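Local coordinates for protein acetyltransferase, GNAT family (Colwellia psychrerythraea, PDB 3IWG) that probably transfers acyl groups to an acceptor not yet identified, as a member of the GNAT acetyltransferase family with two GNAT-like regions in one chain, at residues 65-69 and 82-86; 98-104 and 267-273; 151-155 and 169-174. All blocks are in the same frame, centred on the assembly; numbering follows the deposited sequence.

Interaction 1: residues 65-69 and 82-86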
loop_
_atom_site.group_PDB
_atom_site.type_symbol
_atom_site.label_atom_id
_atom_site.label_comp_id
_atom_site.label_asym_id
_atom_site.label_seq_id
_atom_site.Cartn_x
_atom_site.Cartn_y
_atom_site.Cartn_z
ATOM N N TYR A 65 23.727 -3.016 4.355
ATOM C CA TYR A 65 24.177 -1.691 4.056
ATOM C C TYR A 65 23.525 -0.692 4.957
ATOM O O TYR A 65 22.292 -0.643 5.073
ATOM C CB TYR A 65 23.873 -1.326 2.604
ATOM C CG TYR A 65 24.788 -2.034 1.637
ATOM C CD1 TYR A 65 24.483 -3.294 1.157
ATOM C CD2 TYR A 65 25.985 -1.450 1.243
ATOM C CE1 TYR A 65 25.350 -3.968 0.291
ATOM C CE2 TYR A 65 26.843 -2.094 0.382
ATOM C CZ TYR A 65 26.526 -3.349 -0.101
ATOM O OH TYR A 65 27.383 -3.967 -0.970
ATOM N N LEU A 66 24.380 0.120 5.568
ATOM C CA LEU A 66 23.936 1.251 6.336
ATOM C C LEU A 66 23.127 2.179 5.472
ATOM O O LEU A 66 23.391 2.362 4.292
ATOM C CB LEU A 66 25.119 2.017 6.951
ATOM C CG LEU A 66 25.647 1.594 8.328
ATOM C CD1 LEU A 66 25.891 0.110 8.388
ATOM C CD2 LEU A 66 26.977 2.357 8.714
ATOM N N LEU A 67 22.132 2.767 6.080
ATOM C CA LEU A 67 21.290 3.729 5.429
ATOM C C LEU A 67 21.354 5.049 6.177
ATOM O O LEU A 67 21.189 6.086 5.570
ATOM C CB LEU A 67 19.812 3.212 5.361
ATOM C CG LEU A 67 19.467 2.001 4.434
ATOM C CD1 LEU A 67 17.911 1.793 4.220
ATOM C CD2 LEU A 67 20.127 2.056 3.037
ATOM N N GLN A 68 21.533 4.999 7.501
ATOM C CA GLN A 68 21.535 6.199 8.354
ATOM C C GLN A 68 22.523 5.978 9.507
ATOM O O GLN A 68 22.688 4.842 9.974
ATOM C CB GLN A 68 20.135 6.467 8.926
ATOM C CG GLN A 68 19.070 6.764 7.900
ATOM C CD GLN A 68 17.681 7.067 8.524
ATOM O OE1 GLN A 68 17.362 6.598 9.608
ATOM N NE2 GLN A 68 16.851 7.832 7.803
ATOM N N TYR A 69 23.173 7.057 9.926
ATOM C CA TYR A 69 24.099 7.056 11.059
ATOM C C TYR A 69 24.121 8.454 11.680
ATOM O O TYR A 69 24.151 9.477 10.968
ATOM C CB TYR A 69 25.488 6.695 10.616
ATOM C CG TYR A 69 26.546 6.775 11.713
ATOM C CD1 TYR A 69 27.157 7.982 12.063
ATOM C CD2 TYR A 69 26.947 5.622 12.391
ATOM C CE1 TYR A 69 28.134 8.028 13.089
ATOM C CE2 TYR A 69 27.890 5.663 13.397
ATOM C CZ TYR A 69 28.496 6.857 13.723
ATOM O OH TYR A 69 29.440 6.829 14.695
ATOM N N LEU A 82 33.841 4.531 16.743
ATOM C CA LEU A 82 32.584 3.777 16.546
ATOM C C LEU A 82 32.354 3.302 15.102
ATOM O O LEU A 82 32.283 2.106 14.812
ATOM C CB LEU A 82 31.392 4.607 17.034
ATOM C CG LEU A 82 30.024 3.906 16.933
ATOM C CD1 LEU A 82 30.025 2.521 17.632
ATOM C CD2 LEU A 82 28.922 4.803 17.469
ATOM N N PHE A 83 32.278 4.246 14.187
ATOM C CA PHE A 83 32.064 3.899 12.800
ATOM C C PHE A 83 33.078 2.880 12.275
ATOM O O PHE A 83 32.701 1.944 11.579
ATOM C CB PHE A 83 32.057 5.154 11.919
ATOM C CG PHE A 83 31.377 4.951 10.587
ATOM C CD1 PHE A 83 32.047 4.350 9.538
ATOM C CD2 PHE A 83 30.067 5.352 10.404
ATOM C CE1 PHE A 83 31.423 4.155 8.366
ATOM C CE2 PHE A 83 29.452 5.181 9.213
ATOM C CZ PHE A 83 30.117 4.585 8.193
ATOM N N THR A 84 34.357 3.072 12.592
ATOM C CA THR A 84 35.408 2.133 12.197
ATOM C C THR A 84 35.128 0.722 12.728
ATOM O O THR A 84 35.184 -0.240 11.985
ATOM C CB THR A 84 36.815 2.620 12.680
ATOM O OG1 THR A 84 37.185 3.813 11.968
ATOM C CG2 THR A 84 37.892 1.534 12.489
ATOM N N LEU A 85 34.844 0.604 14.020
ATOM C CA LEU A 85 34.483 -0.676 14.645
ATOM C C LEU A 85 33.339 -1.344 13.903
ATOM O O LEU A 85 33.388 -2.528 13.574
ATOM C CB LEU A 85 34.056 -0.428 16.098
ATOM C CG LEU A 85 33.425 -1.533 16.947
ATOM C CD1 LEU A 85 34.364 -2.700 17.105
ATOM C CD2 LEU A 85 33.117 -0.977 18.323
ATOM N N ILE A 86 32.300 -0.564 13.635
ATOM C CA ILE A 86 31.127 -1.080 12.929
ATOM C C ILE A 86 31.463 -1.441 11.483
ATOM O O ILE A 86 31.069 -2.508 11.039
ATOM C CB ILE A 86 29.930 -0.104 12.966
ATOM C CG1 ILE A 86 29.539 0.232 14.409
ATOM C CG2 ILE A 86 28.717 -0.727 12.288
ATOM C CD1 ILE A 86 28.743 1.505 14.536
#
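Phe83 drives an edge of its ring against a face of Tyr69, a T-shaped pair with ring centroids 5.1 Å apart and planes inclined at 73°. The atom that leads is Phe83 CD2, poised above the tyrosine ring but displaced toward its rim, 3.7 Å from Tyr69 CD2. In Tyr69, CG lies opposite the backbone N (chi1 175°), which carries the ring toward the helix. This is the tight part of the contact. Leu66, three residues before Tyr69 on the strand, adds its CD2 methyl, 3.8 Å from Phe83 CE2; the two side chains run alongside each other, pointing opposite ways. At the far end of the tyrosine, Leu82 closes in on the phenol oxygen, with Leu82 CD2 3.5 Å from Tyr69 OH; that hydroxyl has its polar partner in Ser79, one turn earlier on helix 76-87.

Packing slackens at Ile86, whose CD1 lies near the plane of the Tyr69 ring and 4.4 Å from Tyr69 CE2. On the helix, Thr84 and Leu85 make no contact with the strand segment and are partly exposed, the threonine hydroxyl bonding to Asn116. The two axes run nearly antiparallel and 12.3 Å apart, so the gap is spanned by side chains alone. Strand 65-71, helix 76-87 and strand 99-103 form the beta-alpha-beta crossover of the GNAT fold, and here its helix is seated on its first strand. Tyr109 of helix 107-116 packs on Leu66 and Tyr69 as well. Chemically the interface is apolar, combining dispersion with the attraction of ring hydrogens for a pi face, while the phenol oxygen of the strand tyrosine is satisfied by Ser79 of helix 76-87.

Interaction 2: residues 98-104 and 267-273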
loop_
_atom_site.group_PDB
_atom_site.type_symbol
_atom_site.label_atom_id
_atom_site.label_comp_id
_atom_site.label_asym_id
_atom_site.label_seq_id
_atom_site.Cartn_x
_atom_site.Cartn_y
_atom_site.Cartn_z
ATOM N N LYS A 98 28.360 -4.583 5.129
ATOM C CA LYS A 98 29.113 -4.598 3.877
ATOM C C LYS A 98 29.452 -3.223 3.352
ATOM O O LYS A 98 30.401 -3.085 2.570
ATOM C CB LYS A 98 28.305 -5.283 2.787
ATOM C CG LYS A 98 28.209 -6.778 2.907
ATOM C CD LYS A 98 27.210 -7.276 1.869
ATOM C CE LYS A 98 27.113 -8.774 1.824
ATOM N NZ LYS A 98 25.799 -9.160 1.236
ATOM N N GLY A 99 28.654 -2.221 3.734
ATOM C CA GLY A 99 28.771 -0.924 3.118
ATOM C C GLY A 99 27.772 0.092 3.583
ATOM O O GLY A 99 27.094 -0.068 4.600
ATOM N N ALA A 100 27.682 1.174 2.848
ATOM C CA ALA A 100 26.733 2.208 3.226
ATOM C C ALA A 100 26.197 2.902 2.015
ATOM O O ALA A 100 26.870 2.955 0.970
ATOM C CB ALA A 100 27.380 3.205 4.144
ATOM N N PHE A 101 24.970 3.384 2.154
ATOM C CA PHE A 101 24.411 4.365 1.254
ATOM C C PHE A 101 24.298 5.660 2.046
ATOM O O PHE A 101 23.822 5.681 3.207
ATOM C CB PHE A 101 23.009 3.981 0.740
ATOM C CG PHE A 101 22.963 2.708 -0.132
ATOM C CD1 PHE A 101 23.063 2.798 -1.521
ATOM C CD2 PHE A 101 22.798 1.460 0.443
ATOM C CE1 PHE A 101 23.007 1.648 -2.352
ATOM C CE2 PHE A 101 22.732 0.302 -0.348
ATOM C CZ PHE A 101 22.830 0.386 -1.757
ATOM N N VAL A 102 24.692 6.738 1.383
ATOM C CA VAL A 102 24.819 8.024 1.979
ATOM C C VAL A 102 24.833 9.057 0.875
ATOM O O VAL A 102 25.333 8.788 -0.207
ATOM C CB VAL A 102 26.128 8.105 2.793
ATOM C CG1 VAL A 102 27.295 8.080 1.866
ATOM C CG2 VAL A 102 26.137 9.308 3.707
ATOM N N SER A 103 24.227 10.222 1.143
ATOM C CA SER A 103 24.316 11.310 0.191
ATOM C C SER A 103 25.337 12.334 0.587
ATOM O O SER A 103 25.706 12.473 1.753
ATOM C CB SER A 103 22.987 12.021 -0.015
ATOM O OG SER A 103 22.661 12.848 1.078
ATOM N N THR A 104 25.693 13.116 -0.408
ATOM C CA THR A 104 26.507 14.280 -0.224
ATOM C C THR A 104 25.889 15.374 0.631
ATOM O O THR A 104 26.550 16.398 0.860
ATOM C CB THR A 104 26.853 14.850 -1.595
ATOM O OG1 THR A 104 25.651 15.277 -2.246
ATOM C CG2 THR A 104 27.557 13.754 -2.431
ATOM N N ARG A 267 24.338 13.734 -4.704
ATOM C CA ARG A 267 24.442 12.373 -5.191
ATOM C C ARG A 267 24.216 11.439 -4.041
ATOM O O ARG A 267 24.592 11.749 -2.950
ATOM C CB ARG A 267 25.847 12.078 -5.744
ATOM C CG ARG A 267 26.248 12.845 -6.976
ATOM C CD ARG A 267 25.396 12.517 -8.197
ATOM N NE ARG A 267 25.892 13.197 -9.389
ATOM C CZ ARG A 267 25.584 14.435 -9.711
ATOM N NH1 ARG A 267 24.793 15.156 -8.947
ATOM N NH2 ARG A 267 26.081 14.963 -10.814
ATOM N N ILE A 268 23.582 10.295 -4.286
ATOM C CA ILE A 268 23.583 9.204 -3.313
ATOM C C ILE A 268 24.612 8.223 -3.826
ATOM O O ILE A 268 24.575 7.782 -5.000
ATOM C CB ILE A 268 22.203 8.455 -3.175
ATOM C CG1 ILE A 268 21.162 9.365 -2.567
ATOM C CG2 ILE A 268 22.341 7.270 -2.274
ATOM C CD1 ILE A 268 19.685 8.805 -2.479
ATOM N N VAL A 269 25.488 7.827 -2.931
ATOM C CA VAL A 269 26.593 6.982 -3.280
ATOM C C VAL A 269 26.503 5.722 -2.478
ATOM O O VAL A 269 26.114 5.750 -1.296
ATOM C CB VAL A 269 27.944 7.712 -2.947
ATOM C CG1 VAL A 269 29.125 6.818 -3.243
ATOM C CG2 VAL A 269 28.056 9.086 -3.668
ATOM N N GLN A 270 26.924 4.633 -3.087
ATOM C CA GLN A 270 27.036 3.351 -2.427
ATOM C C GLN A 270 28.488 3.071 -2.207
ATOM O O GLN A 270 29.216 2.929 -3.203
ATOM C CB GLN A 270 26.479 2.226 -3.318
ATOM C CG GLN A 270 26.459 0.868 -2.642
ATOM C CD GLN A 270 25.900 -0.247 -3.521
ATOM O OE1 GLN A 270 25.166 -0.009 -4.495
ATOM N NE2 GLN A 270 26.284 -1.471 -3.198
ATOM N N PHE A 271 28.884 2.954 -0.931
ATOM C CA PHE A 271 30.269 2.667 -0.502
ATOM C C PHE A 271 30.406 1.230 -0.047
ATOM O O PHE A 271 29.480 0.691 0.587
ATOM C CB PHE A 271 30.674 3.536 0.685
ATOM C CG PHE A 271 30.943 4.957 0.338
ATOM C CD1 PHE A 271 32.114 5.318 -0.315
ATOM C CD2 PHE A 271 30.049 5.950 0.678
ATOM C CE1 PHE A 271 32.391 6.637 -0.643
ATOM C CE2 PHE A 271 30.326 7.302 0.361
ATOM C CZ PHE A 271 31.506 7.630 -0.307
ATOM N N GLU A 272 31.527 0.600 -0.383
ATOM C CA GLU A 272 31.810 -0.754 0.085
ATOM C C GLU A 272 32.896 -0.620 1.126
ATOM O O GLU A 272 33.849 0.123 0.934
ATOM C CB GLU A 272 32.278 -1.689 -1.027
ATOM C CG GLU A 272 31.351 -1.778 -2.268
ATOM C CD GLU A 272 29.956 -2.337 -1.980
ATOM O OE1 GLU A 272 29.878 -3.374 -1.292
ATOM O OE2 GLU A 272 28.950 -1.741 -2.458
ATOM N N PHE A 273 32.738 -1.339 2.228
ATOM C CA PHE A 273 33.689 -1.298 3.308
ATOM C C PHE A 273 34.930 -2.176 3.129
ATOM O O PHE A 273 34.887 -3.307 2.588
ATOM C CB PHE A 273 33.031 -1.688 4.624
ATOM C CG PHE A 273 32.075 -0.676 5.140
ATOM C CD1 PHE A 273 32.228 0.672 4.835
ATOM C CD2 PHE A 273 31.024 -1.065 5.966
ATOM C CE1 PHE A 273 31.326 1.604 5.288
ATOM C CE2 PHE A 273 30.132 -0.115 6.472
ATOM C CZ PHE A 273 30.273 1.221 6.127
#
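Phe273 lays its ring over Gly99, whose CA stands 3.7 Å from the ring centroid and almost on the ring normal, a CH-pi contact; the rim of the same ring reaches Ala100 CB. On the opposite face of the paired strands, Gln270 runs alongside Phe101 and points the same way, with Gln270 CG above the phenyl ring, 4.0 Å from its centroid. An extended glutamine chain, CG opposite the backbone N (chi1 -175°), makes this overlap possible, and the amide plane is turned 42° from the ring. Val102 instead meets Phe271 at the ring edge, Val102 CG1 lying 3.5 Å from Phe271 CE2.

The backbones form an antiparallel ladder in which Ala100 with Phe271 and Val102 with Val269 are hydrogen-bonded pairs. Lys98 O takes a nearly straight bond from Phe273 N at 2.9 Å. At the other end Thr104 N binds Arg267 O, and Thr104 OG1 accepts Arg267 N at 3.2 Å while also pairing with His266.

Strand 99-103 thus lies between strands 65-71 and 262-273, and the latter is flanked in turn by strand 117-129. Helix 107-116 covers the face of Ala100, Val102 and Phe271 through Tyr109 and Cys113.

Interaction 3: residues 151-155 and 169-174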
loop_
_atom_site.group_PDB
_atom_site.type_symbol
_atom_site.label_atom_id
_atom_site.label_comp_id
_atom_site.label_asym_id
_atom_site.label_seq_id
_atom_site.Cartn_x
_atom_site.Cartn_y
_atom_site.Cartn_z
ATOM N N LEU A 151 -7.556 3.127 -10.464
ATOM C CA LEU A 151 -6.368 2.511 -9.862
ATOM C C LEU A 151 -5.826 1.408 -10.723
ATOM O O LEU A 151 -4.606 1.301 -10.886
ATOM C CB LEU A 151 -6.670 1.972 -8.464
ATOM C CG LEU A 151 -5.622 1.224 -7.632
ATOM C CD1 LEU A 151 -4.382 2.064 -7.275
ATOM C CD2 LEU A 151 -6.323 0.718 -6.320
ATOM N N THR A 152 -6.714 0.574 -11.277
ATOM C CA THR A 152 -6.233 -0.629 -11.965
ATOM C C THR A 152 -5.487 -0.223 -13.235
ATOM O O THR A 152 -4.506 -0.874 -13.630
ATOM C CB THR A 152 -7.339 -1.712 -12.341
ATOM O OG1 THR A 152 -6.692 -2.764 -13.104
ATOM C CG2 THR A 152 -8.465 -1.123 -13.243
ATOM N N ALA A 153 -5.965 0.827 -13.890
ATOM C CA ALA A 153 -5.297 1.296 -15.092
ATOM C C ALA A 153 -3.897 1.810 -14.737
ATOM O O ALA A 153 -2.904 1.456 -15.393
ATOM C CB ALA A 153 -6.143 2.369 -15.782
ATOM N N PHE A 154 -3.783 2.574 -13.658
ATOM C CA PHE A 154 -2.449 2.989 -13.229
ATOM C C PHE A 154 -1.540 1.799 -12.910
ATOM O O PHE A 154 -0.362 1.774 -13.257
ATOM C CB PHE A 154 -2.555 3.944 -12.059
ATOM C CG PHE A 154 -2.848 5.379 -12.461
ATOM C CD1 PHE A 154 -1.820 6.258 -12.823
ATOM C CD2 PHE A 154 -4.132 5.857 -12.474
ATOM C CE1 PHE A 154 -2.119 7.594 -13.176
ATOM C CE2 PHE A 154 -4.423 7.172 -12.833
ATOM C CZ PHE A 154 -3.431 8.044 -13.187
ATOM N N VAL A 155 -2.083 0.806 -12.223
ATOM C CA VAL A 155 -1.297 -0.376 -11.789
ATOM C C VAL A 155 -0.805 -1.153 -12.994
ATOM O O VAL A 155 0.391 -1.457 -13.118
ATOM C CB VAL A 155 -2.117 -1.280 -10.823
ATOM C CG1 VAL A 155 -1.559 -2.713 -10.746
ATOM C CG2 VAL A 155 -2.202 -0.599 -9.403
ATOM N N LEU A 169 2.034 -2.380 -6.200
ATOM C CA LEU A 169 1.502 -1.194 -6.895
ATOM C C LEU A 169 0.080 -0.877 -6.483
ATOM O O LEU A 169 -0.285 0.304 -6.333
ATOM C CB LEU A 169 1.568 -1.391 -8.386
ATOM C CG LEU A 169 2.670 -0.845 -9.264
ATOM C CD1 LEU A 169 3.687 0.101 -8.631
ATOM C CD2 LEU A 169 3.330 -1.967 -10.053
ATOM N N THR A 170 -0.729 -1.907 -6.258
ATOM C CA THR A 170 -2.109 -1.680 -5.871
ATOM C C THR A 170 -2.166 -0.948 -4.541
ATOM O O THR A 170 -2.965 -0.012 -4.350
ATOM C CB THR A 170 -2.903 -3.015 -5.807
ATOM O OG1 THR A 170 -2.795 -3.693 -7.061
ATOM C CG2 THR A 170 -4.394 -2.782 -5.492
ATOM N N GLN A 171 -1.285 -1.315 -3.617
ATOM C CA GLN A 171 -1.274 -0.613 -2.324
ATOM C C GLN A 171 -0.619 0.743 -2.436
ATOM O O GLN A 171 -1.118 1.723 -1.919
ATOM C CB GLN A 171 -0.576 -1.436 -1.229
ATOM C CG GLN A 171 -1.328 -2.772 -0.847
ATOM C CD GLN A 171 -2.765 -2.567 -0.369
ATOM O OE1 GLN A 171 -3.062 -1.700 0.458
ATOM N NE2 GLN A 171 -3.652 -3.403 -0.863
ATOM N N TYR A 172 0.501 0.814 -3.113
ATOM C CA TYR A 172 1.254 2.079 -3.182
ATOM C C TYR A 172 0.437 3.169 -3.873
ATOM O O TYR A 172 0.267 4.281 -3.366
ATOM C CB TYR A 172 2.516 1.838 -3.944
ATOM C CG TYR A 172 3.334 3.048 -4.181
ATOM C CD1 TYR A 172 4.251 3.485 -3.233
ATOM C CD2 TYR A 172 3.233 3.742 -5.378
ATOM C CE1 TYR A 172 5.001 4.643 -3.466
ATOM C CE2 TYR A 172 3.951 4.888 -5.611
ATOM C CZ TYR A 172 4.830 5.329 -4.665
ATOM O OH TYR A 172 5.570 6.431 -4.911
ATOM N N TYR A 173 -0.162 2.785 -4.991
ATOM C CA TYR A 173 -1.014 3.677 -5.732
ATOM C C TYR A 173 -2.339 3.932 -5.042
ATOM O O TYR A 173 -2.814 5.032 -5.066
ATOM C CB TYR A 173 -1.201 3.175 -7.157
ATOM C CG TYR A 173 -0.093 3.463 -8.135
ATOM C CD1 TYR A 173 0.758 4.566 -8.001
ATOM C CD2 TYR A 173 0.026 2.692 -9.292
ATOM C CE1 TYR A 173 1.745 4.835 -8.976
ATOM C CE2 TYR A 173 0.998 2.967 -10.283
ATOM C CZ TYR A 173 1.834 4.034 -10.118
ATOM O OH TYR A 173 2.742 4.261 -11.115
ATOM N N GLY A 174 -2.902 2.951 -4.347
ATOM C CA GLY A 174 -4.150 3.200 -3.595
ATOM C C GLY A 174 -3.956 4.293 -2.563
ATOM O O GLY A 174 -4.752 5.221 -2.385
#
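Leu151 and Tyr173 make the tightest side-chain contact between the two helices, Leu151 CD1 lying 3.4 Å from Tyr173 CB. Further apolar packing comes from Val155: its CG2 sits at the edge of the Tyr173 ring, 4.0 Å from Tyr173 CD2, and equally far from Leu169 CB. With CG1 extended opposite the backbone N (chi1 160°), CG2 is left to fit between Leu169 and Tyr173. Phe154 contributes its CB to the same tyrosine ring, while its own ring leads away toward Leu182, Leu191 and Ala194.

A second group of contacts sets side chains on main chain. Leu151 CD1 also reaches Gly174 N at 3.4 Å, Val155 CG2 rests 3.7 Å from Thr170 CA, and Tyr173 CE2 approaches Phe154 O at 3.5 Å.

The threonine hydroxyl is satisfied within its own helix: Thr170 OG1 bonds to Glu166 O, while its methyl CG2 faces Leu151. Around the margin, Thr152 packs on Pro41 of the second subunit and Gln171 on Gln171 of that subunit. The helix directions differ by 121°, and helices 151-162 and 166-178 connect strand 144-145 to strand 182-187, as the paired helices after the first strand do in the GNAT fold.

How the interactions relate
Interactions 1 and 2 are neighbours, their centres 11 Å apart, and share a seam between strands 65-71 and 99-103: Leu66 O lies 2.8 Å from Phe101 N, and Tyr65 OH lies 2.6 Å from Glu272 OE1, both probable hydrogen bonds. Interaction 3 belongs to the other GNAT-like region, with centres about 36 Å from interaction 1 and 31 Å from interaction 2. By analogy with GNAT enzymes, the acyl-CoA site is more probably in that C-terminal region, between strands 207-214 and 241-247. Interaction 2 bridges the regions, because strand 262-273, from the C-terminal part of the chain, pairs with strand 99-103 of the N-terminal region.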